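Local coordinates for protein WZI (Escherichia coli, PDB 2YNK) that binds carbohydrate as an outer-membrane beta-barrel lectin and takes part in assembling the group 1 capsule on the cell surface, at residues 305-310 / 330-335; 272-277 / 290-295; 361-366 / 391-396; 154-159 / 324-329. All coordinates share one frame; numbering follows the deposited sequence.

Contact 1 of 4, residues 305-310 / 330-335; sequences ANMFLG and HDTRTN
Phe308 and Asp331 are joined by two backbone hydrogen bonds, Phe308 N to Asp331 O and Asp331 N to Phe308 O, both 2.8 Å, which make them a hydrogen-bonded antiparallel pair. The next pair, Leu309 with His330, is non-hydrogen-bonded. Beyond Asp331 the second segment leaves the strand, and the chains are tied again only at Asn335: its N reaches Asn306 O at 3.1 Å, while its side-chain OD1 takes the Asn306 N-H at 3.3 Å, from a donor standing well above the amide plane. Asn335 thus grips the backbone of Asn306 through both main chain and side chain.

Side-chain packing runs along the pairing. Leu309 and His330 lie side by side, and with CG anti to its backbone N (chi1 170°) Leu309 sets CD1 over one imidazole face, 3.4 Å from the ring centroid, a CH-pi contact; Asp361 bonds to the same ring at ND1. Selenomethionine Met307 lays CG against Thr332 CA at 3.8 Å, its chain slanting past the threonine. Thr334 CG2 rests on Ala305 CA.

The Asp331-Arg333 salt bridge lies within 330-335. Asp331 OD1 accepts from Arg333 N in an Asx turn, and OD2 takes both NE and NH2 of Arg333, at 2.8 Å from NH2 and in the guanidinium plane.

Two neighbours flank this strand pair in the barrel wall: strand 287-295 bonds to the backbone of Met307 and Leu309, and strand 368-377 meets His330 through Leu369.

Contact 2 of 4, residues 272-277 / 290-295; sequences GFDFKF and YGQMIG
Phe273 pairs with Met293, and Phe275 with Gly291, as hydrogen-bonded antiparallel partners, while Gly272-Ile294, Asp274-Gln292 and Lys276-Tyr290 are the non-hydrogen-bonded pairs between and beyond them. The strand axes run 4.6 Å apart at 177°, almost exactly antiparallel. Four N-H...O bonds join them. Met293 N lies 2.8 Å from Phe273 O. The return bond, from Phe273 N to Met293 O, is longer at 3.1 Å.

On one face, chi1 of 81° swings the Phe275 ring across the neighbouring strand, where one ring face lies over the Tyr290-Gly291 peptide; Tyr290 CA makes a CH-pi contact 4.2 Å from the centroid. Phe273 and selenomethionine Met293 share this face. The other face is polar. Asp274 and Gln292 extend side by side, carboxylate and amide turned 85° apart, with Asp274 OD1 and Gln292 NE2 3.7 Å from each other. Each is held elsewhere: Asp274 by Arg217, Gln292 by Leu160 N and Trp152 O. Lys276 and Tyr290 meet through their CB atoms at 4.1 Å; Lys276 NZ pairs with the acids Glu313 and Asp19, and the Tyr290 hydroxyl bonds to Glu328. At the far end, Ile294 CD1 lies against Gly272 CA.

Side chains alternating between an apolar outer face and a polar inner face are typical of an outer-membrane beta-barrel, and these are two successive strands of its antiparallel wall.

Contact 3 of 4, residues 361-366 / 391-396; sequences DAMGGD and AKVNPE
Asp366, the residue with the most surface buried here, packs against Pro395 through CB and its carbonyl O. Its CB lies 3.4 Å from Pro395 CD and its carbonyl O is equally near, 3.4 Å from the same CD; both meet that ring carbon from the same side. The carboxylate turns away from the proline, CG lying anti to the carbonyl carbon (chi1 -50°). Its OD2 comes within 4.2 Å of Glu396 CG. The like charges of the two acids stay apart, with Asp366 OD2 and Glu396 OE2 separated by 6.0 Å and the carboxylate planes nearly perpendicular. Asp366 OD1 has a weak bond from Asn340 N, and Glu396 OE2 a weak one with Thr339.

Selenomethionine Met363 makes the second cluster. Its CG meets Val393 CG1 at 3.8 Å, the two side chains slanting past each other, and a bend at chi3 folds the methyl back, with SE loosely near Lys392 O. Met363 also touches Thr332 and Leu369.

Pro395, third by buried area, comes two residues after Val393, the last strand residue, with Asn394 between. The two segments touch without any polar bond between them; anchoring comes from outside, Asp366 bonding by its backbone to Thr332 and Asn394 by its side chain to Phe404 and Gln398.

Residues 361-364 form a type I beta turn closed by Gly364 N to Asp361 O at 3.1 Å. The turn sits in the loop between strands 357-358 and 368-377 and is packed by Met363 on the end of barrel strand 383-393.

Contact 4 of 4, residues 154-159 / 324-329; sequences PGYEGS and NWYLEA
Glu328 receives two consecutive backbone N-H groups of the 154-159 loop on its carboxylate. Tyr156 N reaches OE1 at 2.8 Å on the syn lone pair, nearly straight, and Glu157 N meets OE2 at 3.2 Å from above the carboxylate plane. The side chain can span the gap because it is fully extended, with CG anti to its backbone N (chi1 -167°). Each oxygen has a second partner: OE1 the hydroxyl of Tyr290, OE2 His330 NE2. Four bonds thus hold a buried carboxylate and fix its rotation.

Glu157 offers an acceptor in the other direction, from loop to strand. Tyr326 OH donates to its OE1 at 2.6 Å, again from above the carboxylate plane, and OE2 forms a salt bridge with Arg387. That arginine probably offsets the nearness of the two acids, whose OE1 atoms lie 4.9 Å apart.

Strand 322-331 is part of the barrel wall, and alternate side chains, Tyr326 and Glu328, point inward to the loop that links strands 151-152 and 170-176 and lies inside the barrel.

The tyrosines supply the packing. Tyr156 CB stands over one face of the Tyr326 ring, 3.7 Å from its centroid, and the two rings lie almost parallel (3°) but slid apart, with centroids 5.1 Å from each other. The Tyr156 hydroxyl bonds to Glu313 OE1, and its ring takes a cation-pi contact from Arg11 of helix 8-19.

Contacts 1, 2 and 4 share successive strands of one barrel wall: strand 287-295 of contact 2 adjoins strand 306-317 of contact 1, through Met307 N to Ile294 O at 2.7 Å, and strand 322-331 serves contacts 1 and 4. A Glu328-His330-Asp361 relay joins contacts 4, 1 and 3. The centres of contacts 1 and 2 are about 11 Å apart, as are those of contacts 1 and 3. Contacts 2 and 3, with centres about 19 Å apart, do not touch. A bound hexane is about 6 Å from the Phe273 side chain of contact 2; for contacts 1, 3 and 4 the distance to hexane is about 13 Å, from the side chains of Asn306, Lys392 and Glu157.

Contact 1 of 4, residues 305-310 / 330-335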
loop_
_atom_site.group_PDB
_atom_site.type_symbol
_atom_site.label_atom_id
_atom_site.label_comp_id
_atom_site.label_asym_id
_atom_site.label_seq_id
_atom_site.Cartn_x
_atom_site.Cartn_y
_atom_site.Cartn_z
ATOM N N ALA A 305 -7.490 9.627 20.181
ATOM C CA ALA A 305 -7.750 10.492 19.021
ATOM C C ALA A 305 -7.724 9.648 17.743
ATOM O O ALA A 305 -6.971 9.924 16.800
ATOM C CB ALA A 305 -6.735 11.616 18.961
ATOM N N ASN A 306 -8.582 8.627 17.736
ATOM C CA ASN A 306 -8.460 7.489 16.827
ATOM C C ASN A 306 -9.189 7.608 15.498
ATOM O O ASN A 306 -10.349 7.996 15.441
ATOM C CB ASN A 306 -8.937 6.213 17.528
ATOM C CG ASN A 306 -7.969 5.742 18.584
ATOM O OD1 ASN A 306 -6.844 5.355 18.276
ATOM N ND2 ASN A 306 -8.399 5.764 19.835
HETATM N N MSE A 307 -8.480 7.241 14.435
HETATM C CA MSE A 307 -9.064 7.062 13.108
HETATM C C MSE A 307 -9.368 5.605 12.940
HETATM O O MSE A 307 -8.653 4.756 13.466
HETATM C CB MSE A 307 -8.076 7.524 12.044
HETATM C CG MSE A 307 -7.812 9.015 12.229
HETATM SE SE MSE A 307 -6.389 9.583 11.012
HETATM C CE MSE A 307 -4.856 8.797 11.972
ATOM N N PHE A 308 -10.428 5.307 12.198
ATOM C CA PHE A 308 -10.916 3.947 12.066
ATOM C C PHE A 308 -10.996 3.472 10.624
ATOM O O PHE A 308 -11.167 4.266 9.684
ATOM C CB PHE A 308 -12.289 3.832 12.705
ATOM C CG PHE A 308 -12.269 3.997 14.187
ATOM C CD1 PHE A 308 -12.378 5.261 14.759
ATOM C CD2 PHE A 308 -12.133 2.891 15.018
ATOM C CE1 PHE A 308 -12.362 5.419 16.133
ATOM C CE2 PHE A 308 -12.116 3.043 16.394
ATOM C CZ PHE A 308 -12.230 4.309 16.952
ATOM N N LEU A 309 -10.874 2.157 10.475
ATOM C CA LEU A 309 -10.970 1.499 9.187
ATOM C C LEU A 309 -11.413 0.056 9.394
ATOM O O LEU A 309 -10.918 -0.625 10.289
ATOM C CB LEU A 309 -9.623 1.549 8.487
ATOM C CG LEU A 309 -9.437 0.722 7.213
ATOM C CD1 LEU A 309 -8.351 1.380 6.367
ATOM C CD2 LEU A 309 -9.117 -0.749 7.512
ATOM N N GLY A 310 -12.353 -0.388 8.569
ATOM C CA GLY A 310 -12.854 -1.748 8.617
ATOM C C GLY A 310 -13.286 -2.193 7.238
ATOM O O GLY A 310 -13.604 -1.366 6.381
ATOM N N HIS A 330 -13.871 3.722 5.861
ATOM C CA HIS A 330 -12.837 4.492 6.562
ATOM C C HIS A 330 -13.435 5.660 7.287
ATOM O O HIS A 330 -14.426 6.229 6.843
ATOM C CB HIS A 330 -11.827 5.063 5.577
ATOM C CG HIS A 330 -10.988 4.034 4.862
ATOM N ND1 HIS A 330 -9.866 4.365 4.216
ATOM C CD2 HIS A 330 -11.133 2.653 4.712
ATOM C CE1 HIS A 330 -9.323 3.267 3.668
ATOM N NE2 HIS A 330 -10.101 2.222 3.973
ATOM N N ASP A 331 -12.820 6.052 8.398
ATOM C CA ASP A 331 -13.153 7.317 9.056
ATOM C C ASP A 331 -11.884 7.957 9.610
ATOM O O ASP A 331 -11.314 7.483 10.592
ATOM C CB ASP A 331 -14.185 7.104 10.172
ATOM C CG ASP A 331 -14.717 8.420 10.740
ATOM O OD1 ASP A 331 -13.891 9.237 11.196
ATOM O OD2 ASP A 331 -15.956 8.635 10.742
ATOM N N THR A 332 -11.447 9.042 8.974
ATOM C CA THR A 332 -10.222 9.728 9.382
ATOM C C THR A 332 -10.499 11.030 10.148
ATOM O O THR A 332 -9.636 11.908 10.241
ATOM C CB THR A 332 -9.292 9.971 8.181
ATOM O OG1 THR A 332 -9.954 10.805 7.223
ATOM C CG2 THR A 332 -8.912 8.637 7.542
ATOM N N ARG A 333 -11.694 11.146 10.711
ATOM C CA ARG A 333 -11.937 12.140 11.748
ATOM C C ARG A 333 -11.343 11.633 13.061
ATOM O O ARG A 333 -10.855 10.503 13.135
ATOM C CB ARG A 333 -13.437 12.390 11.919
ATOM C CG ARG A 333 -14.119 12.952 10.681
ATOM C CD ARG A 333 -15.615 13.090 10.883
ATOM N NE ARG A 333 -16.275 11.789 10.880
ATOM C CZ ARG A 333 -17.567 11.605 11.134
ATOM N NH1 ARG A 333 -18.361 12.635 11.414
ATOM N NH2 ARG A 333 -18.067 10.376 11.109
ATOM N N THR A 334 -11.381 12.469 14.095
ATOM C CA THR A 334 -10.984 12.041 15.431
ATOM C C THR A 334 -12.208 11.543 16.196
ATOM O O THR A 334 -13.146 12.307 16.472
ATOM C CB THR A 334 -10.267 13.158 16.192
ATOM O OG1 THR A 334 -8.918 13.246 15.716
ATOM C CG2 THR A 334 -10.252 12.866 17.688
ATOM N N ASN A 335 -12.186 10.249 16.517
ATOM C CA ASN A 335 -13.316 9.568 17.130
ATOM C C ASN A 335 -14.623 9.811 16.382
ATOM O O ASN A 335 -15.660 10.033 16.993
ATOM C CB ASN A 335 -13.459 9.984 18.595
ATOM C CG ASN A 335 -12.203 9.727 19.400
ATOM O OD1 ASN A 335 -11.497 8.738 19.178
ATOM N ND2 ASN A 335 -11.925 10.608 20.353
#

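Contact 2 of 4, residues 272-277 / 290-295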
loop_
_atom_site.group_PDB
_atom_site.type_symbol
_atom_site.label_atom_id
_atom_site.label_comp_id
_atom_site.label_asym_id
_atom_site.label_seq_id
_atom_site.Cartn_x
_atom_site.Cartn_y
_atom_site.Cartn_z
ATOM N N GLY A 272 -1.076 2.509 16.264
ATOM C CA GLY A 272 -2.301 1.737 16.332
ATOM C C GLY A 272 -2.159 0.271 15.976
ATOM O O GLY A 272 -1.057 -0.231 15.782
ATOM N N PHE A 273 -3.303 -0.404 15.884
ATOM C CA PHE A 273 -3.356 -1.841 15.646
ATOM C C PHE A 273 -4.211 -2.156 14.434
ATOM O O PHE A 273 -5.073 -1.365 14.038
ATOM C CB PHE A 273 -3.935 -2.572 16.858
ATOM C CG PHE A 273 -3.299 -2.189 18.160
ATOM C CD1 PHE A 273 -1.999 -2.567 18.447
ATOM C CD2 PHE A 273 -4.001 -1.457 19.102
ATOM C CE1 PHE A 273 -1.404 -2.225 19.652
ATOM C CE2 PHE A 273 -3.414 -1.099 20.305
ATOM C CZ PHE A 273 -2.111 -1.485 20.582
ATOM N N ASP A 274 -3.961 -3.324 13.855
ATOM C CA ASP A 274 -4.793 -3.857 12.782
ATOM C C ASP A 274 -5.006 -5.351 12.982
ATOM O O ASP A 274 -4.270 -5.993 13.730
ATOM C CB ASP A 274 -4.189 -3.571 11.399
ATOM C CG ASP A 274 -2.664 -3.466 11.417
ATOM O OD1 ASP A 274 -2.117 -2.457 11.942
ATOM O OD2 ASP A 274 -2.006 -4.383 10.885
ATOM N N PHE A 275 -6.032 -5.891 12.334
ATOM C CA PHE A 275 -6.272 -7.334 12.344
ATOM C C PHE A 275 -6.886 -7.779 11.020
ATOM O O PHE A 275 -7.479 -6.974 10.295
ATOM C CB PHE A 275 -7.202 -7.733 13.503
ATOM C CG PHE A 275 -8.658 -7.508 13.205
ATOM C CD1 PHE A 275 -9.412 -8.494 12.573
ATOM C CD2 PHE A 275 -9.265 -6.298 13.522
ATOM C CE1 PHE A 275 -10.746 -8.276 12.274
ATOM C CE2 PHE A 275 -10.601 -6.076 13.229
ATOM C CZ PHE A 275 -11.343 -7.063 12.604
ATOM N N LYS A 276 -6.729 -9.063 10.716
ATOM C CA LYS A 276 -7.467 -9.714 9.640
ATOM C C LYS A 276 -7.882 -11.114 10.128
ATOM O O LYS A 276 -7.052 -11.862 10.655
ATOM C CB LYS A 276 -6.628 -9.793 8.349
ATOM C CG LYS A 276 -7.395 -10.376 7.163
ATOM C CD LYS A 276 -6.590 -10.490 5.874
ATOM C CE LYS A 276 -7.358 -11.302 4.824
ATOM N NZ LYS A 276 -6.896 -11.138 3.409
ATOM N N PHE A 277 -9.163 -11.451 9.955
ATOM C CA PHE A 277 -9.708 -12.725 10.418
ATOM C C PHE A 277 -10.261 -13.554 9.263
ATOM O O PHE A 277 -11.279 -13.203 8.680
ATOM C CB PHE A 277 -10.810 -12.482 11.450
ATOM C CG PHE A 277 -11.302 -13.740 12.113
ATOM C CD1 PHE A 277 -10.607 -14.295 13.180
ATOM C CD2 PHE A 277 -12.456 -14.370 11.675
ATOM C CE1 PHE A 277 -11.057 -15.456 13.794
ATOM C CE2 PHE A 277 -12.909 -15.526 12.286
ATOM C CZ PHE A 277 -12.210 -16.069 13.347
ATOM N N TYR A 290 -11.475 -7.519 8.167
ATOM C CA TYR A 290 -10.300 -6.850 8.691
ATOM C C TYR A 290 -10.629 -5.463 9.246
ATOM O O TYR A 290 -11.659 -4.875 8.922
ATOM C CB TYR A 290 -9.244 -6.743 7.596
ATOM C CG TYR A 290 -9.742 -6.115 6.306
ATOM C CD1 TYR A 290 -9.797 -4.726 6.163
ATOM C CD2 TYR A 290 -10.151 -6.904 5.233
ATOM C CE1 TYR A 290 -10.254 -4.145 4.997
ATOM C CE2 TYR A 290 -10.608 -6.328 4.057
ATOM C CZ TYR A 290 -10.654 -4.942 3.944
ATOM O OH TYR A 290 -11.101 -4.345 2.786
ATOM N N GLY A 291 -9.727 -4.952 10.079
ATOM C CA GLY A 291 -9.881 -3.638 10.706
ATOM C C GLY A 291 -8.554 -3.011 11.105
ATOM O O GLY A 291 -7.560 -3.709 11.312
ATOM N N GLN A 292 -8.541 -1.687 11.208
ATOM C CA GLN A 292 -7.340 -0.956 11.592
ATOM C C GLN A 292 -7.732 0.273 12.394
ATOM O O GLN A 292 -8.674 0.985 12.028
ATOM C CB GLN A 292 -6.548 -0.545 10.344
ATOM C CG GLN A 292 -5.267 0.231 10.630
ATOM C CD GLN A 292 -4.440 0.480 9.381
ATOM O OE1 GLN A 292 -4.924 1.067 8.411
ATOM N NE2 GLN A 292 -3.185 0.033 9.401
HETATM N N MSE A 293 -7.013 0.516 13.485
HETATM C CA MSE A 293 -7.304 1.652 14.353
HETATM C C MSE A 293 -6.028 2.360 14.694
HETATM O O MSE A 293 -5.284 1.910 15.552
HETATM C CB MSE A 293 -8.001 1.167 15.621
HETATM C CG MSE A 293 -8.440 2.330 16.512
HETATM SE SE MSE A 293 -8.916 1.662 18.306
HETATM C CE MSE A 293 -9.915 3.220 18.985
ATOM N N ILE A 294 -5.770 3.481 14.025
ATOM C CA ILE A 294 -4.598 4.299 14.318
ATOM C C ILE A 294 -5.019 5.556 15.048
ATOM O O ILE A 294 -6.014 6.177 14.682
ATOM C CB ILE A 294 -3.865 4.718 13.048
ATOM C CG1 ILE A 294 -3.421 3.486 12.270
ATOM C CG2 ILE A 294 -2.664 5.573 13.409
ATOM C CD1 ILE A 294 -2.350 2.679 12.967
ATOM N N GLY A 295 -4.258 5.922 16.076
ATOM C CA GLY A 295 -4.554 7.098 16.897
ATOM C C GLY A 295 -3.461 8.147 16.817
ATOM O O GLY A 295 -2.312 7.831 16.517
#

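Contact 3 of 4, residues 361-366 / 391-396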
loop_
_atom_site.group_PDB
_atom_site.type_symbol
_atom_site.label_atom_id
_atom_site.label_comp_id
_atom_site.label_asym_id
_atom_site.label_seq_id
_atom_site.Cartn_x
_atom_site.Cartn_y
_atom_site.Cartn_z
ATOM N N ASP A 361 -3.879 7.809 4.822
ATOM C CA ASP A 361 -4.945 7.405 3.904
ATOM C C ASP A 361 -5.074 8.354 2.713
ATOM O O ASP A 361 -4.897 9.558 2.849
ATOM C CB ASP A 361 -6.280 7.328 4.661
ATOM C CG ASP A 361 -7.338 6.509 3.925
ATOM O OD1 ASP A 361 -7.075 5.980 2.810
ATOM O OD2 ASP A 361 -8.450 6.399 4.482
ATOM N N ALA A 362 -5.427 7.805 1.554
ATOM C CA ALA A 362 -5.492 8.581 0.304
ATOM C C ALA A 362 -6.338 9.876 0.400
ATOM O O ALA A 362 -6.044 10.854 -0.276
ATOM C CB ALA A 362 -5.982 7.699 -0.840
HETATM N N MSE A 363 -7.377 9.852 1.232
HETATM C CA MSE A 363 -8.292 10.988 1.452
HETATM C C MSE A 363 -7.702 12.193 2.136
HETATM O O MSE A 363 -8.057 13.333 1.835
HETATM C CB MSE A 363 -9.356 10.562 2.458
HETATM C CG MSE A 363 -10.620 10.085 1.793
HETATM SE SE MSE A 363 -11.889 9.483 3.173
HETATM C CE MSE A 363 -10.731 8.722 4.576
ATOM N N GLY A 364 -6.828 11.941 3.103
ATOM C CA GLY A 364 -6.404 12.966 4.039
ATOM C C GLY A 364 -7.225 12.815 5.295
ATOM O O GLY A 364 -7.906 11.809 5.484
ATOM N N GLY A 365 -7.157 13.820 6.155
ATOM C CA GLY A 365 -7.848 13.786 7.436
ATOM C C GLY A 365 -9.275 14.288 7.353
ATOM O O GLY A 365 -9.647 14.982 6.407
ATOM N N ASP A 366 -10.053 13.924 8.374
ATOM C CA ASP A 366 -11.468 14.286 8.526
ATOM C C ASP A 366 -12.396 13.664 7.481
ATOM O O ASP A 366 -13.524 14.124 7.303
ATOM C CB ASP A 366 -11.638 15.807 8.532
ATOM C CG ASP A 366 -10.697 16.498 9.487
ATOM O OD1 ASP A 366 -10.384 15.910 10.546
ATOM O OD2 ASP A 366 -10.281 17.638 9.168
ATOM N N ALA A 391 -17.611 9.340 -0.615
ATOM C CA ALA A 391 -16.555 9.959 0.192
ATOM C C ALA A 391 -16.800 11.440 0.514
ATOM O O ALA A 391 -16.855 12.277 -0.385
ATOM C CB ALA A 391 -15.215 9.787 -0.512
ATOM N N LYS A 392 -16.949 11.753 1.797
ATOM C CA LYS A 392 -16.915 13.136 2.270
ATOM C C LYS A 392 -15.478 13.438 2.640
ATOM O O LYS A 392 -14.903 12.734 3.464
ATOM C CB LYS A 392 -17.791 13.330 3.506
ATOM C CG LYS A 392 -19.278 13.165 3.260
ATOM C CD LYS A 392 -20.101 13.574 4.481
ATOM C CE LYS A 392 -20.381 15.079 4.542
ATOM N NZ LYS A 392 -19.190 15.917 4.856
ATOM N N VAL A 393 -14.902 14.482 2.050
ATOM C CA VAL A 393 -13.483 14.772 2.214
ATOM C C VAL A 393 -13.223 16.231 2.631
ATOM O O VAL A 393 -13.961 17.145 2.242
ATOM C CB VAL A 393 -12.715 14.454 0.918
ATOM C CG1 VAL A 393 -12.830 12.975 0.591
ATOM C CG2 VAL A 393 -13.225 15.282 -0.250
ATOM N N ASN A 394 -12.168 16.420 3.428
ATOM C CA ASN A 394 -11.678 17.740 3.856
ATOM C C ASN A 394 -12.766 18.772 4.237
ATOM O O ASN A 394 -12.796 19.892 3.717
ATOM C CB ASN A 394 -10.711 18.307 2.803
ATOM C CG ASN A 394 -9.823 19.417 3.357
ATOM O OD1 ASN A 394 -9.961 19.821 4.516
ATOM N ND2 ASN A 394 -8.913 19.924 2.526
ATOM N N PRO A 395 -13.643 18.408 5.184
ATOM C CA PRO A 395 -14.748 19.288 5.568
ATOM C C PRO A 395 -14.310 20.675 6.071
ATOM O O PRO A 395 -15.090 21.620 5.988
ATOM C CB PRO A 395 -15.445 18.502 6.683
ATOM C CG PRO A 395 -14.386 17.631 7.248
ATOM C CD PRO A 395 -13.536 17.244 6.077
ATOM N N GLU A 396 -13.082 20.781 6.580
ATOM C CA GLU A 396 -12.522 22.047 7.072
ATOM C C GLU A 396 -11.676 22.800 6.038
ATOM O O GLU A 396 -10.979 23.749 6.393
ATOM C CB GLU A 396 -11.670 21.789 8.327
ATOM C CG GLU A 396 -12.439 21.200 9.502
ATOM C CD GLU A 396 -13.605 22.075 9.931
ATOM O OE1 GLU A 396 -13.457 23.319 9.936
ATOM O OE2 GLU A 396 -14.680 21.516 10.248
#

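Contact 4 of 4, residues 154-159 / 324-329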
loop_
_atom_site.group_PDB
_atom_site.type_symbol
_atom_site.label_atom_id
_atom_site.label_comp_id
_atom_site.label_asym_id
_atom_site.label_seq_id
_atom_site.Cartn_x
_atom_site.Cartn_y
_atom_site.Cartn_z
ATOM N N PRO A 154 -4.126 -4.150 6.461
ATOM C CA PRO A 154 -4.895 -5.064 5.636
ATOM C C PRO A 154 -5.866 -4.393 4.680
ATOM O O PRO A 154 -6.548 -5.082 3.914
ATOM C CB PRO A 154 -5.670 -5.868 6.671
ATOM C CG PRO A 154 -5.918 -4.887 7.764
ATOM C CD PRO A 154 -4.778 -3.911 7.760
ATOM N N GLY A 155 -5.927 -3.069 4.706
ATOM C CA GLY A 155 -6.876 -2.350 3.882
ATOM C C GLY A 155 -6.489 -2.404 2.428
ATOM O O GLY A 155 -5.312 -2.578 2.100
ATOM N N TYR A 156 -7.494 -2.256 1.563
ATOM C CA TYR A 156 -7.292 -2.201 0.123
ATOM C C TYR A 156 -7.368 -0.773 -0.408
ATOM O O TYR A 156 -6.757 -0.449 -1.425
ATOM C CB TYR A 156 -8.315 -3.090 -0.589
ATOM C CG TYR A 156 -7.990 -4.564 -0.484
ATOM C CD1 TYR A 156 -7.005 -5.130 -1.275
ATOM C CD2 TYR A 156 -8.648 -5.383 0.427
ATOM C CE1 TYR A 156 -6.691 -6.478 -1.183
ATOM C CE2 TYR A 156 -8.346 -6.731 0.526
ATOM C CZ TYR A 156 -7.366 -7.276 -0.285
ATOM O OH TYR A 156 -7.039 -8.604 -0.190
ATOM N N GLU A 157 -8.115 0.076 0.286
ATOM C CA GLU A 157 -8.346 1.445 -0.172
ATOM C C GLU A 157 -7.322 2.434 0.407
ATOM O O GLU A 157 -7.100 3.508 -0.152
ATOM C CB GLU A 157 -9.758 1.881 0.197
ATOM C CG GLU A 157 -10.423 2.718 -0.886
ATOM C CD GLU A 157 -10.976 1.871 -2.010
ATOM O OE1 GLU A 157 -11.530 0.792 -1.714
ATOM O OE2 GLU A 157 -10.865 2.282 -3.183
ATOM N N GLY A 158 -6.697 2.050 1.516
ATOM C CA GLY A 158 -5.764 2.910 2.227
ATOM C C GLY A 158 -5.143 2.236 3.435
ATOM O O GLY A 158 -5.646 1.221 3.928
ATOM N N SER A 159 -4.013 2.775 3.872
ATOM C CA SER A 159 -3.523 2.568 5.221
ATOM C C SER A 159 -3.737 3.856 6.003
ATOM O O SER A 159 -3.473 4.935 5.500
ATOM C CB SER A 159 -2.040 2.240 5.220
ATOM O OG SER A 159 -1.507 2.425 6.526
ATOM N N ASN A 324 -12.640 -11.524 -7.129
ATOM C CA ASN A 324 -12.182 -10.807 -5.927
ATOM C C ASN A 324 -13.145 -9.687 -5.606
ATOM O O ASN A 324 -13.525 -8.938 -6.501
ATOM C CB ASN A 324 -10.833 -10.149 -6.179
ATOM C CG ASN A 324 -9.676 -11.097 -6.057
ATOM O OD1 ASN A 324 -9.307 -11.494 -4.961
ATOM N ND2 ASN A 324 -9.055 -11.420 -7.185
ATOM N N TRP A 325 -13.522 -9.540 -4.344
ATOM C CA TRP A 325 -14.329 -8.396 -3.949
ATOM C C TRP A 325 -14.042 -7.958 -2.551
ATOM O O TRP A 325 -13.659 -8.767 -1.705
ATOM C CB TRP A 325 -15.814 -8.693 -4.114
ATOM C CG TRP A 325 -16.339 -9.708 -3.130
ATOM C CD1 TRP A 325 -16.460 -11.084 -3.308
ATOM C CD2 TRP A 325 -16.831 -9.459 -1.770
ATOM N NE1 TRP A 325 -16.976 -11.678 -2.188
ATOM C CE2 TRP A 325 -17.217 -10.767 -1.230
ATOM C CE3 TRP A 325 -16.980 -8.333 -0.978
ATOM C CZ2 TRP A 325 -17.728 -10.911 0.049
ATOM C CZ3 TRP A 325 -17.497 -8.491 0.312
ATOM C CH2 TRP A 325 -17.863 -9.750 0.809
ATOM N N TYR A 326 -14.213 -6.664 -2.298
ATOM C CA TYR A 326 -14.115 -6.147 -0.943
ATOM C C TYR A 326 -15.122 -5.028 -0.711
ATOM O O TYR A 326 -15.560 -4.364 -1.650
ATOM C CB TYR A 326 -12.678 -5.702 -0.617
ATOM C CG TYR A 326 -12.195 -4.484 -1.373
ATOM C CD1 TYR A 326 -12.753 -3.229 -1.140
ATOM C CD2 TYR A 326 -11.164 -4.571 -2.295
ATOM C CE1 TYR A 326 -12.320 -2.110 -1.819
ATOM C CE2 TYR A 326 -10.723 -3.452 -2.979
ATOM C CZ TYR A 326 -11.310 -2.222 -2.735
ATOM O OH TYR A 326 -10.895 -1.091 -3.410
ATOM N N LEU A 327 -15.501 -4.847 0.545
ATOM C CA LEU A 327 -16.321 -3.718 0.956
ATOM C C LEU A 327 -15.619 -3.120 2.163
ATOM O O LEU A 327 -15.345 -3.831 3.132
ATOM C CB LEU A 327 -17.742 -4.162 1.296
ATOM C CG LEU A 327 -18.764 -3.039 1.516
ATOM C CD1 LEU A 327 -18.754 -2.054 0.354
ATOM C CD2 LEU A 327 -20.174 -3.587 1.722
ATOM N N GLU A 328 -15.308 -1.826 2.096
ATOM C CA GLU A 328 -14.394 -1.216 3.049
ATOM C C GLU A 328 -14.857 0.187 3.480
ATOM O O GLU A 328 -15.238 1.004 2.637
ATOM C CB GLU A 328 -12.996 -1.163 2.416
ATOM C CG GLU A 328 -11.869 -0.850 3.391
ATOM C CD GLU A 328 -10.485 -1.055 2.799
ATOM O OE1 GLU A 328 -10.279 -2.050 2.071
ATOM O OE2 GLU A 328 -9.587 -0.226 3.069
ATOM N N ALA A 329 -14.823 0.457 4.789
ATOM C CA ALA A 329 -15.236 1.758 5.342
ATOM C C ALA A 329 -14.089 2.426 6.098
ATOM O O ALA A 329 -13.403 1.762 6.869
ATOM C CB ALA A 329 -16.443 1.595 6.253
#